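Local coordinates for phosphate binding protein (Planctomyces limnophilus, PDB 4JWO), which probably binds phosphate as the PstS-family solute-binding component of a system that carries phosphate across the cytoplasmic membrane, at residues A[289-292]-A[293-296]; A[173-176]-A[177-180]; A[328-331]-A[332-336]. One frame throughout, in Å; residues are numbered along the deposited sequence.

Interaction 1: residues A[289-292]-A[293-296]; sequences YTTK and AKLK
An ST motif led by T291 curls the chain over residues 291-295, where strand 283-291 ends and the backbone takes up helical angles ahead of helix 298-308. T291 supplies the two main acceptors. Its hydroxyl OG1 receives the backbone N of K294 at 3.1 Å in a nearly straight bond (163°), while its carbonyl O receives the N of L295, also at 3.1 Å but at a more bent angle. The same L295 N makes a weak bond to K292 O at 3.3 Å. A chi1 of 79° sets OG1 of T291 between its own backbone N and carbonyl carbon, and from there it faces into the turn. It also meets the aliphatic chain of K294 closely, OG1 to CG being 3.1 Å. K294 then bends at chi2 (-81°) and leaves the turn, carrying NZ to a salt bridge with D111. A valine in place of T291 would keep the branched shape but remove the hydroxyl acceptor, so the amide of K294 would probably lose its straight bond and the first bend of the turn its fixed geometry. T290 adds contacts on two branches: OG1, which is hydrogen-bonded to D111 O, touches K294 CB at 3.5 Å, and CG2 packs against L295 CD1 at 3.9 Å. T290 is joined through its backbone to V135 at the start of strand 134-148, and its side chain touches V112 of strand 112-115. Buried L295 lies against A301 and I304 of helix 298-308 and A339 and L340 of helix 326-340, so the turn off the end of strand 283-291 is held against both helices.

Interaction 2: residues A[173-176]-A[177-180]; sequences VSKW and SEVR
S177 opens the second half of this tight turn, its OG lying 3.7 Å from CB of K175 in a van der Waals contact. E178 follows and carries most of the contact. Its backbone N bonds to K175 O at 3.0 Å. The side chain meanwhile reaches back across the turn: CG lies anti to the carbonyl carbon (chi1 -70°) and the chain runs extended from there, bringing one carboxylate oxygen to two successive backbone amides. S174 N meets E178 OE1 at 2.9 Å, nearly along its C-O axis and almost straight at 169°, whereas K175 N comes to the same oxygen from above the carboxylate plane at 3.1 Å. Two N-H groups thus grip OE1 and are likely to fix the rotation of the carboxylate, while the ammonium group of K175 turns to a salt bridge with D185. V179 continues the curl with its N bonded to W176 O at 2.9 Å. Its CG2 meets CG1 of V173 at 3.9 Å, the two valines crossing at about a right angle. The indole of W176 extends in much the same direction as the V179 side chain, bonding through NE1 to G236 O and standing edge-to-face with F154. At R180 the side chain departs from the turn, NE forming a salt bridge with E162 of helix 160-167. Overlapping bonds from each amide to the carbonyl three residues before it are the signature of a 3-10 turn; here a glutamate within the turn also binds the amides leading into it, in the connection between helix 160-167 and strand 189-192.

Interaction 3: residues A[328-331]-A[332-336]; sequences VKET and MQQRL
V328 starts the turn of helix with its carbonyl O accepting M332 N at 2.9 Å. Its side chain and that of M332, a selenomethionine, run side by side in the same direction; V328 CG1 meets the terminal methyl CE at 3.9 Å, and bends at chi2 (-49°) and chi3 fold this methyl back over the preceding turn. K329 repeats the helical bond, its O receiving Q333 N at 3.0 Å. Its extended chain passes the amide of Q333 obliquely, CE coming 3.4 Å from NE2, before NZ reaches a salt bridge with E310. At E330 the backbone O takes Q334 N. In the conformer given, CG of E330 lies 3.4 Å from Q334 OE1 and the carboxylate and amide planes stand 86° apart; this side-chain meeting, the weak bond from Q334 NE2 to E330 OE2 included, is doubtful because the glutamate has a second conformer. T331 ends the segment: its O accepts R335 N at 2.8 Å, and its CG2 lies obliquely beside the guanidinium, 3.8 Å from NH2. OG1 bonds back to S327 O, and R335 NH1 bonds to E136 O. The helix rests one face on strand 134-148, with V328 and M332 on Q138 and L336 on F137, while M332 also packs on L308 and L336 on I304 of helix 298-308.

How the interactions relate
From the N terminus, interaction 2 comes first, then interaction 1, then interaction 3. Each is a local contact within one continuous stretch, so none closes a long loop, and in series they neither nest nor cross. Interaction 2 shapes the connection between helix 160-167 and strand 189-192, and its centre lies about 50 Å from that of interaction 1 and 46 Å from that of interaction 3, across the chain's centre. The other two share one side: L295 CD2 packs on L336 CD1 at 3.9 Å, joining the turn after strand 283-291 to helix 326-340. Both also lean on helix 298-308, which follows the first and precedes the second in the chain.

Interaction 1: residues A[289-292]-A[293-296]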
loop_
_atom_site.group_PDB
_atom_site.type_symbol
_atom_site.label_atom_id
_atom_site.label_comp_id
_atom_site.label_asym_id
_atom_site.label_seq_id
_atom_site.Cartn_x
_atom_site.Cartn_y
_atom_site.Cartn_z
ATOM N N TYR A 289 -9.550 5.251 9.232
ATOM C CA TYR A 289 -10.307 6.385 9.759
ATOM C C TYR A 289 -11.614 5.914 10.355
ATOM O O TYR A 289 -12.261 5.017 9.819
ATOM C CB TYR A 289 -10.645 7.377 8.641
ATOM C CG TYR A 289 -9.487 8.211 8.160
ATOM C CD1 TYR A 289 -8.596 7.721 7.218
ATOM C CD2 TYR A 289 -9.294 9.497 8.638
ATOM C CE1 TYR A 289 -7.535 8.487 6.774
ATOM C CE2 TYR A 289 -8.244 10.267 8.196
ATOM C CZ TYR A 289 -7.369 9.762 7.268
ATOM O OH TYR A 289 -6.316 10.543 6.842
ATOM N N THR A 290 -12.008 6.527 11.464
ATOM C CA THR A 290 -13.371 6.396 11.945
ATOM C C THR A 290 -13.735 7.745 12.550
ATOM O O THR A 290 -13.065 8.734 12.272
ATOM C CB THR A 290 -13.525 5.227 12.941
ATOM O OG1 THR A 290 -14.913 5.031 13.243
ATOM C CG2 THR A 290 -12.760 5.498 14.217
ATOM N N THR A 291 -14.797 7.814 13.340
ATOM C CA THR A 291 -15.191 9.092 13.916
ATOM C C THR A 291 -15.275 8.992 15.429
ATOM O O THR A 291 -15.349 7.897 15.980
ATOM C CB THR A 291 -16.531 9.596 13.338
ATOM O OG1 THR A 291 -17.620 8.904 13.959
ATOM C CG2 THR A 291 -16.584 9.377 11.837
ATOM N N LYS A 292 -15.258 10.143 16.093
ATOM C CA LYS A 292 -15.367 10.203 17.541
ATOM C C LYS A 292 -16.707 9.631 17.997
ATOM O O LYS A 292 -16.784 8.928 19.004
ATOM C CB LYS A 292 -15.206 11.653 18.008
ATOM C CG LYS A 292 -15.064 11.844 19.503
ATOM C CD LYS A 292 -14.603 13.271 19.807
ATOM C CE LYS A 292 -14.694 13.598 21.291
ATOM N NZ LYS A 292 -13.737 12.800 22.108
ATOM N N ALA A 293 -17.761 9.916 17.237
ATOM C CA ALA A 293 -19.085 9.401 17.561
ATOM C C ALA A 293 -19.160 7.877 17.459
ATOM O O ALA A 293 -19.748 7.225 18.321
ATOM C CB ALA A 293 -20.148 10.059 16.687
ATOM N N LYS A 294 -18.568 7.308 16.411
ATOM C CA LYS A 294 -18.583 5.856 16.233
ATOM C C LYS A 294 -17.799 5.155 17.333
ATOM O O LYS A 294 -18.107 4.024 17.698
ATOM C CB LYS A 294 -18.015 5.459 14.869
ATOM C CG LYS A 294 -18.750 6.020 13.664
ATOM C CD LYS A 294 -19.993 5.225 13.330
ATOM C CE LYS A 294 -20.619 5.726 12.036
ATOM N NZ LYS A 294 -21.831 4.937 11.681
ATOM N N LEU A 295 -16.779 5.832 17.850
ATOM C CA LEU A 295 -15.939 5.274 18.907
ATOM C C LEU A 295 -16.668 5.133 20.248
ATOM O O LEU A 295 -16.162 4.487 21.168
ATOM C CB LEU A 295 -14.650 6.088 19.054
ATOM C CG LEU A 295 -13.621 5.723 17.983
ATOM C CD1 LEU A 295 -12.542 6.783 17.856
ATOM C CD2 LEU A 295 -13.000 4.376 18.305
ATOM N N LYS A 296 -17.855 5.729 20.352
ATOM C CA LYS A 296 -18.706 5.546 21.523
ATOM C C LYS A 296 -19.289 4.139 21.535
ATOM O O LYS A 296 -19.650 3.616 22.588
ATOM C CB LYS A 296 -19.843 6.576 21.547
ATOM C CG LYS A 296 -19.406 7.996 21.860
ATOM C CD LYS A 296 -20.588 8.953 21.775
ATOM C CE LYS A 296 -20.151 10.398 21.944
ATOM N NZ LYS A 296 -19.757 10.711 23.343
#

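Interaction 2: residues A[173-176]-A[177-180]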
loop_
_atom_site.group_PDB
_atom_site.type_symbol
_atom_site.label_atom_id
_atom_site.label_comp_id
_atom_site.label_asym_id
_atom_site.label_seq_id
_atom_site.Cartn_x
_atom_site.Cartn_y
_atom_site.Cartn_z
ATOM N N VAL A 173 6.881 0.348 -25.143
ATOM C CA VAL A 173 8.318 0.151 -24.937
ATOM C C VAL A 173 8.626 -1.329 -24.825
ATOM O O VAL A 173 7.987 -2.053 -24.062
ATOM C CB VAL A 173 8.833 0.907 -23.686
ATOM C CG1 VAL A 173 10.205 0.372 -23.232
ATOM C CG2 VAL A 173 8.908 2.391 -23.979
ATOM N N SER A 174 9.580 -1.791 -25.618
ATOM C CA SER A 174 9.892 -3.208 -25.631
ATOM C C SER A 174 11.360 -3.454 -25.358
ATOM O O SER A 174 11.741 -4.576 -25.072
ATOM C CB SER A 174 9.497 -3.830 -26.972
ATOM O OG SER A 174 10.247 -3.252 -28.024
ATOM N N LYS A 175 12.181 -2.408 -25.455
ATOM C CA LYS A 175 13.628 -2.541 -25.331
ATOM C C LYS A 175 14.209 -1.539 -24.349
ATOM O O LYS A 175 13.735 -0.412 -24.237
ATOM C CB LYS A 175 14.301 -2.337 -26.693
ATOM C CG LYS A 175 13.985 -3.407 -27.705
ATOM C CD LYS A 175 14.570 -3.070 -29.066
ATOM C CE LYS A 175 14.415 -4.239 -30.025
ATOM N NZ LYS A 175 15.061 -3.972 -31.342
ATOM N N TRP A 176 15.268 -1.941 -23.661
ATOM C CA TRP A 176 15.896 -1.052 -22.692
ATOM C C TRP A 176 16.407 0.235 -23.343
ATOM O O TRP A 176 16.385 1.299 -22.725
ATOM C CB TRP A 176 17.032 -1.782 -21.976
ATOM C CG TRP A 176 16.565 -2.812 -20.998
ATOM C CD1 TRP A 176 16.477 -4.156 -21.205
ATOM C CD2 TRP A 176 16.141 -2.587 -19.647
ATOM N NE1 TRP A 176 16.028 -4.787 -20.071
ATOM C CE2 TRP A 176 15.822 -3.842 -19.091
ATOM C CE3 TRP A 176 16.010 -1.442 -18.851
ATOM C CZ2 TRP A 176 15.364 -3.990 -17.777
ATOM C CZ3 TRP A 176 15.563 -1.588 -17.546
ATOM C CH2 TRP A 176 15.251 -2.857 -17.021
ATOM N N SER A 177 16.871 0.131 -24.588
ATOM C CA SER A 177 17.434 1.266 -25.329
ATOM C C SER A 177 16.401 2.366 -25.531
ATOM O O SER A 177 16.742 3.518 -25.831
ATOM C CB SER A 177 17.942 0.805 -26.698
ATOM O OG SER A 177 16.899 0.145 -27.402
ATOM N N GLU A 178 15.136 1.995 -25.401
ATOM C CA GLU A 178 14.036 2.924 -25.602
ATOM C C GLU A 178 13.698 3.681 -24.321
ATOM O O GLU A 178 12.950 4.658 -24.359
ATOM C CB GLU A 178 12.795 2.173 -26.119
ATOM C CG GLU A 178 12.946 1.673 -27.546
ATOM C CD GLU A 178 11.858 0.697 -27.963
ATOM O OE1 GLU A 178 11.294 0.023 -27.082
ATOM O OE2 GLU A 178 11.572 0.595 -29.176
ATOM N N VAL A 179 14.243 3.235 -23.192
ATOM C CA VAL A 179 13.966 3.876 -21.907
ATOM C C VAL A 179 14.940 5.015 -21.636
ATOM O O VAL A 179 14.541 6.115 -21.275
ATOM C CB VAL A 179 14.013 2.868 -20.746
ATOM C CG1 VAL A 179 13.607 3.551 -19.432
ATOM C CG2 VAL A 179 13.091 1.700 -21.044
ATOM N N ARG A 180 16.223 4.748 -21.824
ATOM C CA ARG A 180 17.252 5.764 -21.641
ATOM C C ARG A 180 18.309 5.610 -22.718
ATOM O O ARG A 180 18.695 4.489 -23.058
ATOM C CB ARG A 180 17.907 5.648 -20.259
ATOM C CG ARG A 180 18.913 6.769 -19.957
ATOM C CD ARG A 180 19.618 6.528 -18.641
ATOM N NE ARG A 180 18.680 6.472 -17.524
ATOM C CZ ARG A 180 19.035 6.470 -16.246
ATOM N NH1 ARG A 180 20.317 6.557 -15.922
ATOM N NH2 ARG A 180 18.105 6.398 -15.299
#

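Interaction 3: residues A[328-331]-A[332-336]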
loop_
_atom_site.group_PDB
_atom_site.type_symbol
_atom_site.label_atom_id
_atom_site.label_comp_id
_atom_site.label_asym_id
_atom_site.label_seq_id
_atom_site.Cartn_x
_atom_site.Cartn_y
_atom_site.Cartn_z
ATOM N N VAL A 328 5.146 5.941 16.181
ATOM C CA VAL A 328 3.838 5.993 15.537
ATOM C C VAL A 328 2.799 5.253 16.385
ATOM O O VAL A 328 1.718 5.773 16.641
ATOM C CB VAL A 328 3.876 5.413 14.106
ATOM C CG1 VAL A 328 2.475 5.413 13.508
ATOM C CG2 VAL A 328 4.833 6.212 13.232
ATOM N N LYS A 329 3.145 4.046 16.828
ATOM C CA LYS A 329 2.264 3.236 17.670
ATOM C C LYS A 329 1.859 3.985 18.928
ATOM O O LYS A 329 0.679 4.010 19.293
ATOM C CB LYS A 329 2.950 1.925 18.053
ATOM C CG LYS A 329 2.153 1.036 18.997
ATOM C CD LYS A 329 2.895 -0.282 19.238
ATOM C CE LYS A 329 2.106 -1.217 20.146
ATOM N NZ LYS A 329 2.821 -2.503 20.367
ATOM N N GLU A 330 2.835 4.605 19.585
ATOM C CA GLU A 330 2.580 5.347 20.816
ATOM C C GLU A 330 1.576 6.460 20.556
ATOM O O GLU A 330 0.616 6.645 21.300
ATOM C CB GLU A 330 3.879 5.939 21.382
ATOM C CG GLU A 330 3.665 6.845 22.596
ATOM C CD GLU A 330 4.957 7.441 23.155
ATOM O OE1 GLU A 330 6.001 6.753 23.145
ATOM O OE2 GLU A 330 4.924 8.605 23.613
ATOM N N THR A 331 1.809 7.202 19.482
ATOM C CA THR A 331 0.948 8.327 19.139
ATOM C C THR A 331 -0.482 7.879 18.823
ATOM O O THR A 331 -1.450 8.471 19.305
ATOM C CB THR A 331 1.533 9.122 17.964
ATOM O OG1 THR A 331 2.775 9.713 18.370
ATOM C CG2 THR A 331 0.574 10.206 17.519
HETATM N N MSE A 332 -0.618 6.819 18.034
HETATM C CA MSE A 332 -1.941 6.303 17.688
HETATM C C MSE A 332 -2.724 5.788 18.899
HETATM O O MSE A 332 -3.932 5.984 18.980
HETATM C CB MSE A 332 -1.850 5.220 16.605
HETATM C CG MSE A 332 -1.159 5.685 15.328
HETATM SE SE MSE A 332 -1.872 7.376 14.681
HETATM C CE MSE A 332 -0.187 8.236 14.221
ATOM N N GLN A 333 -2.047 5.120 19.829
ATOM C CA GLN A 333 -2.697 4.654 21.050
ATOM C C GLN A 333 -3.158 5.822 21.902
ATOM O O GLN A 333 -4.237 5.805 22.488
ATOM C CB GLN A 333 -1.755 3.764 21.867
ATOM C CG GLN A 333 -1.431 2.436 21.225
ATOM C CD GLN A 333 -0.443 1.615 22.037
ATOM O OE1 GLN A 333 0.275 2.149 22.888
ATOM N NE2 GLN A 333 -0.400 0.308 21.779
ATOM N N GLN A 334 -2.323 6.844 21.977
ATOM C CA GLN A 334 -2.656 8.001 22.768
ATOM C C GLN A 334 -3.820 8.741 22.111
ATOM O O GLN A 334 -4.711 9.249 22.785
ATOM C CB GLN A 334 -1.403 8.867 22.946
ATOM C CG GLN A 334 -0.362 8.199 23.862
ATOM C CD GLN A 334 1.030 8.806 23.767
ATOM O OE1 GLN A 334 1.412 9.361 22.736
ATOM N NE2 GLN A 334 1.801 8.684 24.844
ATOM N N ARG A 335 -3.826 8.748 20.786
ATOM C CA ARG A 335 -4.890 9.363 19.999
ATOM C C ARG A 335 -6.237 8.656 20.210
ATOM O O ARG A 335 -7.280 9.296 20.335
ATOM C CB ARG A 335 -4.488 9.349 18.517
ATOM C CG ARG A 335 -5.356 10.166 17.585
ATOM C CD ARG A 335 -4.786 10.196 16.174
ATOM N NE ARG A 335 -3.569 10.993 16.049
ATOM C CZ ARG A 335 -2.833 11.062 14.946
ATOM N NH1 ARG A 335 -3.170 10.363 13.863
ATOM N NH2 ARG A 335 -1.736 11.808 14.930
ATOM N N LEU A 336 -6.212 7.331 20.255
ATOM C CA LEU A 336 -7.416 6.560 20.535
ATOM C C LEU A 336 -7.946 6.888 21.930
ATOM O O LEU A 336 -9.146 7.085 22.123
ATOM C CB LEU A 336 -7.126 5.061 20.401
ATOM C CG LEU A 336 -8.267 4.125 20.798
ATOM C CD1 LEU A 336 -9.493 4.394 19.940
ATOM C CD2 LEU A 336 -7.820 2.676 20.660
#